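Local coordinates for protein trichothecene 3-O-acetyltransferase (Gibberella zeae, PDB 2RKV) that probably transfers an acetyl group from acetyl-coenzyme A to the 3-hydroxyl of trichothecene mycotoxins such as T-2 toxin and deoxynivalenol, at residues A[8-13]-A[352-357]; A[197-202]-A[343-348]; A[232-237]-A[445-450]. All blocks are in the same frame, centred on the assembly; numbering follows the deposited sequence. Where two conformers were deposited one is given.

Contact 1 of 3, residues A[8-13]-A[352-357]; sequences DTLGQL and TYLHNN
Thr9 and His355 bring their CA atoms to 6.6 Å where the 3-10 turn at 10-12, in the loop between strands 5-6 and 20-28, lies against the last turn of helix 340-356. In this BAHD-superfamily acyltransferase the N-terminal loop meets the helix without a hydrogen bond between the two segments; the contact is buried and largely apolar. Leu354 carries most of it, using three parts of its side chain. Its CB lies 3.8 Å from Thr9 CG2, the two side chains passing alongside and running opposite ways. Its CD1 reaches Thr9 O at 3.7 Å, an oxygen that also accepts Gln12 N within the turn. The Leu10 side chain crosses that of Leu354 at about a right angle, with Leu10 CD2 4.2 Å from Leu354 CD1. Leu354 CD2 meets Leu13 CD2 at 4.1 Å, again crosswise. Thr9 chi1 (-59°) puts OG1 beside the backbone N, where it bonds Tyr198 OH, and leaves CG2 facing the helix. The same methyl rests 3.8 Å from His355 N; the His355 ring leads away and stacks with Tyr198. The Asn357 side chain turns back on the helix: ND2 gives Tyr353 O a nearly straight hydrogen bond of 2.8 Å (172°). Tyr353 O lies in the plane of the Asn357 amide, and this same ND2 sits 3.4 Å above the plane of the Tyr353 ring, over its centre.

Contact 2 of 3, residues A[197-202]-A[343-348]; sequences PYLENY and MRQRTR
The guanidinium of Arg348 has Leu199 CD2 over one face, 3.6 Å above the plane and near its centre, and two backbone oxygens at its edge. Pro197 O lies in the guanidinium plane and takes a nearly straight bond from Arg348 NE (2.8 Å, 168°), while Tyr198 O lies tilted from the plane and receives Arg348 NH2 in a longer, more bent one (3.1 Å, 145°). Both nitrogens approach from above the carbonyl planes. Successive carbonyls of an irregular loop thus share one arginine, which fixes the rotation of its flat end. Extended at chi2, the Arg348 chain bends at chi3 (69°), which swings NE toward Pro197 O; Arg348 CG also lies 3.4 Å from that oxygen. A second guanidinium, that of Arg344 in the conformer given, has Arg348 CD over one face; its NH2 lies 4.4 Å from Pro197 CG, at an oblique angle. Leu199 lies between the Gln345 and Arg348 side chains, one helical turn apart, crossing Gln345 at about a right angle, with CD2 on the Arg348 guanidinium. Within the helix, Met343 O accepts Thr347 N and Thr347 OG1 from opposite faces of its plane. This surface contact sets residues 197-199 across helix 340-356. Pro197 and Arg344 both touch Met299 of helix 296-299, and helix 340-356 also packs on strand 310-318, where Thr347 OG1 bonds Asn311 ND2 and Arg346 NH2 bonds Met312 O; both Asn311 and Met312 line the toxin pocket.

Contact 3 of 3, residues A[232-237]-A[445-450]; sequences AFFTFS and KYAQYV. Residues 445, 446, 447, 448, 449, 450 of segment 445-450 come from a tag, linker or insertion.
Phe234 and Tyr449 form a non-hydrogen-bonded antiparallel pair, and Thr235 and Gln448 the hydrogen-bonded pair beside it. Strand 448-449 thereby closes one edge of the mixed beta sheet, next to strand 229-236; residues 445-450 come from a tag, linker or insertion. Three backbone hydrogen bonds join the strands: Val450 N to Phe233 O, Thr235 N to Gln448 O and Gln448 N to Thr235 O. On the face bearing Phe234, the edge of the Tyr449 ring is turned to the Phe234 ring in an offset edge-to-face pair, with centroids 5.7 Å apart and planes at 67°. Tyr449 CG is anti to its N (chi1 174°), which swings the ring back along the partner strand until the Ala232 methyl, CB, touches Tyr449 CE1 at 3.6 Å. On this same side the Ala447 methyl is the bump that fits the hollow between Phe234 and Phe236: its CB lies 3.5 Å from Phe236 CZ. Ala447 CA stands over the Phe236 face in a CH-pi contact, 4.2 Å from the centroid. On the face bearing Thr235 and Gln448, these two side chains run alongside each other, Thr235 OG1 against Gln448 CB, though the Gln448 amide turns off, its NE2 bonded to Tyr449 O. Thr235 CG2 and Val450 CG2 meet at only 3.4 Å, tighter than usual carbon contact, while Val450 CB leans on Phe233 CB. Where the strands part, one water bridges them, accepting from Ser237 N at 2.9 Å and donating to Tyr446 O at 2.7 Å.

Contacts 1 and 2 form one continuous patch on helix 340-356, their centres 11 Å apart, with the segments of contact 2 nested along the chain inside the loop that contact 1 closes. Thr352 OG1 joins them directly, lying 2.8 Å from Leu199 N in a probable hydrogen bond. This patch flanks the ligands: the Leu13 side chain is about 6 Å from the bound T-2 toxin, and that of Arg344 about 13 Å from coenzyme A. Contact 3 lies on the opposite side of the chain's centre, 38 Å from contact 1 and 39 Å from contact 2 between centres; in contact 3 the side chain of Phe233 is about 13 Å from the bound T-2 toxin.

Contact 1 of 3, residues A[8-13]-A[352-357]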
loop_
_atom_site.group_PDB
_atom_site.type_symbol
_atom_site.label_atom_id
_atom_site.label_comp_id
_atom_site.label_asym_id
_atom_site.label_seq_id
_atom_site.Cartn_x
_atom_site.Cartn_y
_atom_site.Cartn_z
ATOM N N ASP A 8 12.926 2.518 -10.875
ATOM C CA ASP A 8 12.217 1.566 -11.725
ATOM C C ASP A 8 11.446 2.352 -12.770
ATOM O O ASP A 8 10.907 3.423 -12.472
ATOM C CB ASP A 8 11.212 0.763 -10.891
ATOM C CG ASP A 8 11.888 -0.171 -9.914
ATOM O OD1 ASP A 8 12.336 -1.252 -10.346
ATOM O OD2 ASP A 8 11.929 0.168 -8.714
ATOM N N THR A 9 11.380 1.823 -13.987
ATOM C CA THR A 9 10.577 2.480 -15.024
ATOM C C THR A 9 9.119 2.645 -14.573
ATOM O O THR A 9 8.511 3.696 -14.792
ATOM C CB THR A 9 10.714 1.762 -16.374
ATOM O OG1 THR A 9 12.101 1.776 -16.751
ATOM C CG2 THR A 9 9.889 2.474 -17.455
ATOM N N LEU A 10 8.589 1.624 -13.903
ATOM C CA LEU A 10 7.236 1.678 -13.353
ATOM C C LEU A 10 7.103 2.770 -12.293
ATOM O O LEU A 10 6.012 3.326 -12.103
ATOM C CB LEU A 10 6.838 0.317 -12.771
ATOM C CG LEU A 10 6.731 -0.844 -13.765
ATOM C CD1 LEU A 10 6.555 -2.159 -13.002
ATOM C CD2 LEU A 10 5.577 -0.609 -14.734
ATOM N N GLY A 11 8.209 3.080 -11.615
ATOM C CA GLY A 11 8.231 4.132 -10.595
ATOM C C GLY A 11 8.294 5.540 -11.171
ATOM O O GLY A 11 8.271 6.531 -10.426
ATOM N N GLN A 12 8.400 5.641 -12.496
ATOM C CA GLN A 12 8.359 6.941 -13.144
ATOM C C GLN A 12 6.896 7.366 -13.386
ATOM O O GLN A 12 6.662 8.439 -13.922
ATOM C CB GLN A 12 9.169 6.953 -14.454
ATOM C CG GLN A 12 10.596 6.357 -14.369
ATOM C CD GLN A 12 11.644 7.302 -13.758
ATOM O OE1 GLN A 12 11.387 8.485 -13.525
ATOM N NE2 GLN A 12 12.839 6.768 -13.510
ATOM N N LEU A 13 5.930 6.519 -13.001
ATOM C CA LEU A 13 4.495 6.880 -13.039
ATOM C C LEU A 13 4.268 8.166 -12.242
ATOM O O LEU A 13 4.673 8.247 -11.070
ATOM C CB LEU A 13 3.613 5.757 -12.471
ATOM C CG LEU A 13 3.348 4.526 -13.345
ATOM C CD1 LEU A 13 2.862 3.339 -12.513
ATOM C CD2 LEU A 13 2.354 4.859 -14.445
ATOM N N THR A 352 7.382 -0.860 -20.999
ATOM C CA THR A 352 7.850 -0.497 -22.344
ATOM C C THR A 352 7.194 0.790 -22.840
ATOM O O THR A 352 7.875 1.678 -23.362
ATOM C CB THR A 352 7.641 -1.656 -23.352
ATOM O OG1 THR A 352 8.357 -2.808 -22.888
ATOM C CG2 THR A 352 8.189 -1.280 -24.724
ATOM N N TYR A 353 5.878 0.902 -22.656
ATOM C CA TYR A 353 5.163 2.119 -23.031
ATOM C C TYR A 353 5.733 3.339 -22.304
ATOM O O TYR A 353 5.967 4.390 -22.912
ATOM C CB TYR A 353 3.666 1.992 -22.750
ATOM C CG TYR A 353 2.882 3.182 -23.246
ATOM C CD1 TYR A 353 2.440 3.245 -24.569
ATOM C CD2 TYR A 353 2.598 4.257 -22.401
ATOM C CE1 TYR A 353 1.721 4.344 -25.033
ATOM C CE2 TYR A 353 1.883 5.367 -22.862
ATOM C CZ TYR A 353 1.448 5.398 -24.176
ATOM O OH TYR A 353 0.734 6.485 -24.639
ATOM N N LEU A 354 5.945 3.194 -20.998
ATOM C CA LEU A 354 6.553 4.266 -20.208
ATOM C C LEU A 354 7.939 4.608 -20.750
ATOM O O LEU A 354 8.261 5.773 -20.988
ATOM C CB LEU A 354 6.636 3.847 -18.741
ATOM C CG LEU A 354 5.311 3.917 -17.984
ATOM C CD1 LEU A 354 5.388 3.034 -16.735
ATOM C CD2 LEU A 354 4.934 5.362 -17.615
ATOM N N HIS A 355 8.760 3.585 -20.950
ATOM C CA HIS A 355 10.114 3.784 -21.448
ATOM C C HIS A 355 10.128 4.549 -22.782
ATOM O O HIS A 355 10.962 5.442 -22.992
ATOM C CB HIS A 355 10.808 2.429 -21.592
ATOM C CG HIS A 355 12.200 2.514 -22.140
ATOM N ND1 HIS A 355 13.223 3.154 -21.478
ATOM C CD2 HIS A 355 12.738 2.021 -23.281
ATOM C CE1 HIS A 355 14.334 3.059 -22.188
ATOM N NE2 HIS A 355 14.065 2.380 -23.289
ATOM N N ASN A 356 9.193 4.198 -23.659
ATOM C CA ASN A 356 9.121 4.757 -25.016
ATOM C C ASN A 356 8.544 6.166 -25.083
ATOM O O ASN A 356 8.575 6.808 -26.144
ATOM C CB ASN A 356 8.297 3.842 -25.931
ATOM C CG ASN A 356 8.993 2.526 -26.245
ATOM O OD1 ASN A 356 10.214 2.387 -26.092
ATOM N ND2 ASN A 356 8.211 1.547 -26.707
ATOM N N ASN A 357 7.999 6.641 -23.969
ATOM C CA ASN A 357 7.317 7.930 -23.948
ATOM C C ASN A 357 7.950 8.933 -22.982
ATOM O O ASN A 357 7.842 8.766 -21.765
ATOM C CB ASN A 357 5.834 7.728 -23.633
ATOM C CG ASN A 357 5.060 7.261 -24.842
ATOM O OD1 ASN A 357 4.652 8.077 -25.671
ATOM N ND2 ASN A 357 4.880 5.948 -24.972
#

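Contact 2 of 3, residues A[197-202]-A[343-348]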
loop_
_atom_site.group_PDB
_atom_site.type_symbol
_atom_site.label_atom_id
_atom_site.label_comp_id
_atom_site.label_asym_id
_atom_site.label_seq_id
_atom_site.Cartn_x
_atom_site.Cartn_y
_atom_site.Cartn_z
ATOM N N PRO A 197 12.463 -6.391 -18.436
ATOM C CA PRO A 197 12.913 -6.405 -19.829
ATOM C C PRO A 197 11.835 -5.848 -20.755
ATOM O O PRO A 197 10.666 -6.227 -20.642
ATOM C CB PRO A 197 13.143 -7.894 -20.111
ATOM C CG PRO A 197 13.284 -8.533 -18.767
ATOM C CD PRO A 197 12.399 -7.746 -17.856
ATOM N N TYR A 198 12.222 -4.945 -21.654
ATOM C CA TYR A 198 11.246 -4.291 -22.519
ATOM C C TYR A 198 10.799 -5.178 -23.673
ATOM O O TYR A 198 11.495 -6.128 -24.044
ATOM C CB TYR A 198 11.787 -2.962 -23.053
ATOM C CG TYR A 198 12.141 -1.962 -21.974
ATOM C CD1 TYR A 198 13.407 -1.377 -21.934
ATOM C CD2 TYR A 198 11.216 -1.608 -20.991
ATOM C CE1 TYR A 198 13.746 -0.457 -20.946
ATOM C CE2 TYR A 198 11.542 -0.694 -19.995
ATOM C CZ TYR A 198 12.805 -0.124 -19.978
ATOM O OH TYR A 198 13.131 0.781 -19.006
ATOM N N LEU A 199 9.626 -4.869 -24.217
ATOM C CA LEU A 199 9.125 -5.535 -25.411
ATOM C C LEU A 199 9.741 -4.866 -26.634
ATOM O O LEU A 199 9.913 -3.649 -26.663
ATOM C CB LEU A 199 7.591 -5.479 -25.466
ATOM C CG LEU A 199 6.804 -6.141 -24.324
ATOM C CD1 LEU A 199 5.321 -5.853 -24.443
ATOM C CD2 LEU A 199 7.049 -7.652 -24.247
ATOM N N GLU A 200 10.079 -5.669 -27.638
ATOM C CA GLU A 200 10.722 -5.159 -28.847
ATOM C C GLU A 200 9.680 -4.599 -29.821
ATOM O O GLU A 200 8.606 -5.180 -29.979
ATOM C CB GLU A 200 11.539 -6.275 -29.512
ATOM N N ASN A 201 10.003 -3.462 -30.444
ATOM C CA ASN A 201 9.158 -2.809 -31.459
ATOM C C ASN A 201 7.713 -2.608 -31.014
ATOM O O ASN A 201 6.765 -2.865 -31.766
ATOM C CB ASN A 201 9.217 -3.570 -32.791
ATOM C CG ASN A 201 10.625 -3.670 -33.341
ATOM O OD1 ASN A 201 11.319 -2.664 -33.497
ATOM N ND2 ASN A 201 11.056 -4.890 -33.635
ATOM N N TYR A 202 7.555 -2.143 -29.778
ATOM C CA TYR A 202 6.253 -2.017 -29.156
ATOM C C TYR A 202 5.770 -0.584 -29.252
ATOM O O TYR A 202 6.510 0.354 -28.948
ATOM C CB TYR A 202 6.342 -2.443 -27.686
ATOM C CG TYR A 202 5.017 -2.491 -26.950
ATOM C CD1 TYR A 202 4.175 -3.598 -27.063
ATOM C CD2 TYR A 202 4.620 -1.441 -26.125
ATOM C CE1 TYR A 202 2.961 -3.656 -26.372
ATOM C CE2 TYR A 202 3.409 -1.481 -25.441
ATOM C CZ TYR A 202 2.586 -2.590 -25.567
ATOM O OH TYR A 202 1.391 -2.631 -24.888
ATOM N N MET A 343 0.679 -11.712 -16.154
ATOM C CA MET A 343 1.211 -10.617 -15.347
ATOM C C MET A 343 2.543 -10.115 -15.901
ATOM O O MET A 343 2.781 -8.905 -15.962
ATOM C CB MET A 343 1.350 -11.045 -13.889
ATOM C CG MET A 343 0.120 -10.764 -13.049
ATOM S SD MET A 343 -0.202 -8.985 -12.821
ATOM C CE MET A 343 1.415 -8.353 -12.420
ATOM N N ARG A 344 3.398 -11.042 -16.319
ATOM C CA ARG A 344 4.693 -10.670 -16.876
ATOM C C ARG A 344 4.538 -9.889 -18.179
ATOM O O ARG A 344 5.134 -8.822 -18.330
ATOM C CB ARG A 344 5.594 -11.893 -17.074
ATOM C CG ARG A 344 6.999 -11.526 -17.528
ATOM C CD ARG A 344 7.908 -12.737 -17.613
ATOM N NE ARG A 344 9.243 -12.355 -18.066
ATOM C CZ ARG A 344 9.687 -12.489 -19.312
ATOM N NH1 ARG A 344 8.913 -13.017 -20.256
ATOM N NH2 ARG A 344 10.919 -12.102 -19.614
ATOM N N GLN A 345 3.722 -10.399 -19.108
ATOM C CA GLN A 345 3.531 -9.724 -20.397
ATOM C C GLN A 345 2.950 -8.320 -20.208
ATOM O O GLN A 345 3.423 -7.351 -20.808
ATOM C CB GLN A 345 2.660 -10.578 -21.344
ATOM C CG GLN A 345 2.307 -9.927 -22.695
ATOM C CD GLN A 345 3.503 -9.708 -23.624
ATOM O OE1 GLN A 345 3.471 -8.829 -24.491
ATOM N NE2 GLN A 345 4.548 -10.510 -23.461
ATOM N N ARG A 346 1.938 -8.212 -19.347
ATOM C CA ARG A 346 1.269 -6.941 -19.121
ATOM C C ARG A 346 2.227 -5.931 -18.505
ATOM O O ARG A 346 2.305 -4.784 -18.950
ATOM C CB ARG A 346 0.031 -7.135 -18.243
ATOM C CG ARG A 346 -1.101 -7.898 -18.964
ATOM C CD ARG A 346 -2.344 -8.071 -18.098
ATOM N NE ARG A 346 -2.859 -6.777 -17.667
ATOM C CZ ARG A 346 -2.847 -6.348 -16.411
ATOM N NH1 ARG A 346 -2.381 -7.133 -15.434
ATOM N NH2 ARG A 346 -3.312 -5.139 -16.127
ATOM N N THR A 347 2.980 -6.381 -17.506
ATOM C CA THR A 347 3.912 -5.515 -16.790
ATOM C C THR A 347 5.040 -5.061 -17.715
ATOM O O THR A 347 5.457 -3.897 -17.680
ATOM C CB THR A 347 4.442 -6.224 -15.519
ATOM O OG1 THR A 347 3.330 -6.558 -14.678
ATOM C CG2 THR A 347 5.400 -5.320 -14.740
ATOM N N ARG A 348 5.527 -5.975 -18.559
ATOM C CA ARG A 348 6.538 -5.613 -19.554
ATOM C C ARG A 348 5.990 -4.578 -20.540
ATOM O O ARG A 348 6.710 -3.670 -20.954
ATOM C CB ARG A 348 7.056 -6.848 -20.298
ATOM C CG ARG A 348 7.913 -7.757 -19.438
ATOM C CD ARG A 348 8.355 -8.977 -20.232
ATOM N NE ARG A 348 9.310 -8.616 -21.277
ATOM C CZ ARG A 348 9.590 -9.359 -22.348
ATOM N NH1 ARG A 348 8.972 -10.516 -22.549
ATOM N NH2 ARG A 348 10.482 -8.929 -23.234
#

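Contact 3 of 3, residues A[232-237]-A[445-450]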
loop_
_atom_site.group_PDB
_atom_site.type_symbol
_atom_site.label_atom_id
_atom_site.label_comp_id
_atom_site.label_asym_id
_atom_site.label_seq_id
_atom_site.Cartn_x
_atom_site.Cartn_y
_atom_site.Cartn_z
ATOM N N ALA A 232 -12.615 4.179 7.151
ATOM C CA ALA A 232 -12.891 3.331 8.301
ATOM C C ALA A 232 -12.194 1.984 8.173
ATOM O O ALA A 232 -12.098 1.427 7.069
ATOM C CB ALA A 232 -14.396 3.114 8.475
ATOM N N PHE A 233 -11.734 1.446 9.294
ATOM C CA PHE A 233 -11.286 0.092 9.354
ATOM C C PHE A 233 -12.476 -0.779 9.703
ATOM O O PHE A 233 -13.307 -0.413 10.488
ATOM C CB PHE A 233 -10.301 -0.137 10.491
ATOM C CG PHE A 233 -8.886 0.402 10.264
ATOM C CD1 PHE A 233 -8.117 0.749 11.334
ATOM C CD2 PHE A 233 -8.354 0.564 9.012
ATOM C CE1 PHE A 233 -6.867 1.239 11.180
ATOM C CE2 PHE A 233 -7.099 1.031 8.868
ATOM C CZ PHE A 233 -6.366 1.378 9.943
ATOM N N PHE A 234 -12.447 -1.961 9.109
ATOM C CA PHE A 234 -13.343 -3.069 9.431
ATOM C C PHE A 234 -12.517 -4.316 9.695
ATOM O O PHE A 234 -11.638 -4.591 8.954
ATOM C CB PHE A 234 -14.272 -3.351 8.239
ATOM C CG PHE A 234 -15.211 -2.226 7.923
ATOM C CD1 PHE A 234 -14.881 -1.236 7.046
ATOM C CD2 PHE A 234 -16.459 -2.195 8.485
ATOM C CE1 PHE A 234 -15.748 -0.250 6.779
ATOM C CE2 PHE A 234 -17.336 -1.193 8.206
ATOM C CZ PHE A 234 -16.986 -0.215 7.397
ATOM N N THR A 235 -12.774 -5.065 10.717
ATOM C CA THR A 235 -12.044 -6.296 10.984
ATOM C C THR A 235 -12.871 -7.521 10.604
ATOM O O THR A 235 -14.050 -7.478 10.642
ATOM C CB THR A 235 -11.636 -6.372 12.466
ATOM O OG1 THR A 235 -12.809 -6.367 13.288
ATOM C CG2 THR A 235 -10.909 -5.104 12.886
ATOM N N PHE A 236 -12.138 -8.515 10.208
ATOM C CA PHE A 236 -12.677 -9.800 9.855
ATOM C C PHE A 236 -11.924 -10.850 10.652
ATOM O O PHE A 236 -10.763 -10.998 10.527
ATOM C CB PHE A 236 -12.531 -10.065 8.334
ATOM C CG PHE A 236 -13.293 -9.099 7.467
ATOM C CD1 PHE A 236 -12.802 -7.859 7.180
ATOM C CD2 PHE A 236 -14.493 -9.434 6.950
ATOM C CE1 PHE A 236 -13.492 -7.004 6.419
ATOM C CE2 PHE A 236 -15.183 -8.556 6.197
ATOM C CZ PHE A 236 -14.680 -7.345 5.938
ATOM N N SER A 237 -12.654 -11.564 11.491
ATOM C CA SER A 237 -12.057 -12.571 12.366
ATOM C C SER A 237 -11.478 -13.724 11.533
ATOM O O SER A 237 -11.857 -13.885 10.370
ATOM C CB SER A 237 -13.100 -13.098 13.361
ATOM O OG SER A 237 -14.079 -13.888 12.710
ATOM N N LYS A 445 -22.521 -9.409 8.952
ATOM C CA LYS A 445 -22.385 -10.824 9.279
ATOM C C LYS A 445 -20.898 -11.200 9.402
ATOM O O LYS A 445 -20.530 -12.038 10.222
ATOM C CB LYS A 445 -23.076 -11.679 8.209
ATOM C CG LYS A 445 -22.964 -13.188 8.396
ATOM C CD LYS A 445 -23.695 -13.900 7.261
ATOM C CE LYS A 445 -23.555 -15.408 7.336
ATOM N NZ LYS A 445 -24.132 -16.035 6.103
ATOM N N TYR A 446 -20.058 -10.545 8.600
ATOM C CA TYR A 446 -18.621 -10.844 8.551
ATOM C C TYR A 446 -17.749 -9.689 9.040
ATOM O O TYR A 446 -16.699 -9.915 9.639
ATOM C CB TYR A 446 -18.206 -11.195 7.118
ATOM C CG TYR A 446 -18.809 -12.479 6.588
ATOM C CD1 TYR A 446 -20.009 -12.464 5.873
ATOM C CD2 TYR A 446 -18.174 -13.703 6.792
ATOM C CE1 TYR A 446 -20.561 -13.637 5.378
ATOM C CE2 TYR A 446 -18.718 -14.889 6.301
ATOM C CZ TYR A 446 -19.910 -14.845 5.594
ATOM O OH TYR A 446 -20.462 -16.013 5.106
ATOM N N ALA A 447 -18.183 -8.463 8.759
ATOM C CA ALA A 447 -17.353 -7.276 8.972
ATOM C C ALA A 447 -17.705 -6.547 10.260
ATOM O O ALA A 447 -18.867 -6.198 10.496
ATOM C CB ALA A 447 -17.474 -6.344 7.790
ATOM N N GLN A 448 -16.695 -6.337 11.097
ATOM C CA GLN A 448 -16.870 -5.557 12.359
ATOM C C GLN A 448 -16.338 -4.175 12.143
ATOM O O GLN A 448 -15.151 -3.977 11.895
ATOM C CB GLN A 448 -16.172 -6.143 13.615
ATOM C CG GLN A 448 -16.098 -5.142 14.886
ATOM C CD GLN A 448 -17.437 -4.987 15.593
ATOM O OE1 GLN A 448 -18.103 -5.977 15.909
ATOM N NE2 GLN A 448 -17.838 -3.746 15.834
ATOM N N TYR A 449 -17.226 -3.190 12.247
ATOM C CA TYR A 449 -16.823 -1.793 12.120
ATOM C C TYR A 449 -15.899 -1.387 13.261
ATOM O O TYR A 449 -16.203 -1.623 14.433
ATOM C CB TYR A 449 -18.046 -0.878 12.099
ATOM C CG TYR A 449 -17.703 0.594 12.122
ATOM C CD1 TYR A 449 -17.302 1.259 10.960
ATOM C CD2 TYR A 449 -17.782 1.323 13.311
ATOM C CE1 TYR A 449 -16.979 2.620 10.986
ATOM C CE2 TYR A 449 -17.468 2.672 13.350
ATOM C CZ TYR A 449 -17.071 3.314 12.190
ATOM O OH TYR A 449 -16.764 4.656 12.249
ATOM N N VAL A 450 -14.779 -0.763 12.906
ATOM C CA VAL A 450 -13.846 -0.225 13.893
ATOM C C VAL A 450 -13.769 1.294 13.794
ATOM O O VAL A 450 -13.886 1.980 14.804
ATOM C CB VAL A 450 -12.428 -0.850 13.766
ATOM C CG1 VAL A 450 -11.477 -0.230 14.776
ATOM C CG2 VAL A 450 -12.492 -2.342 13.990
HETATM O O HOH W 1 -15.331 -10.596 11.839
#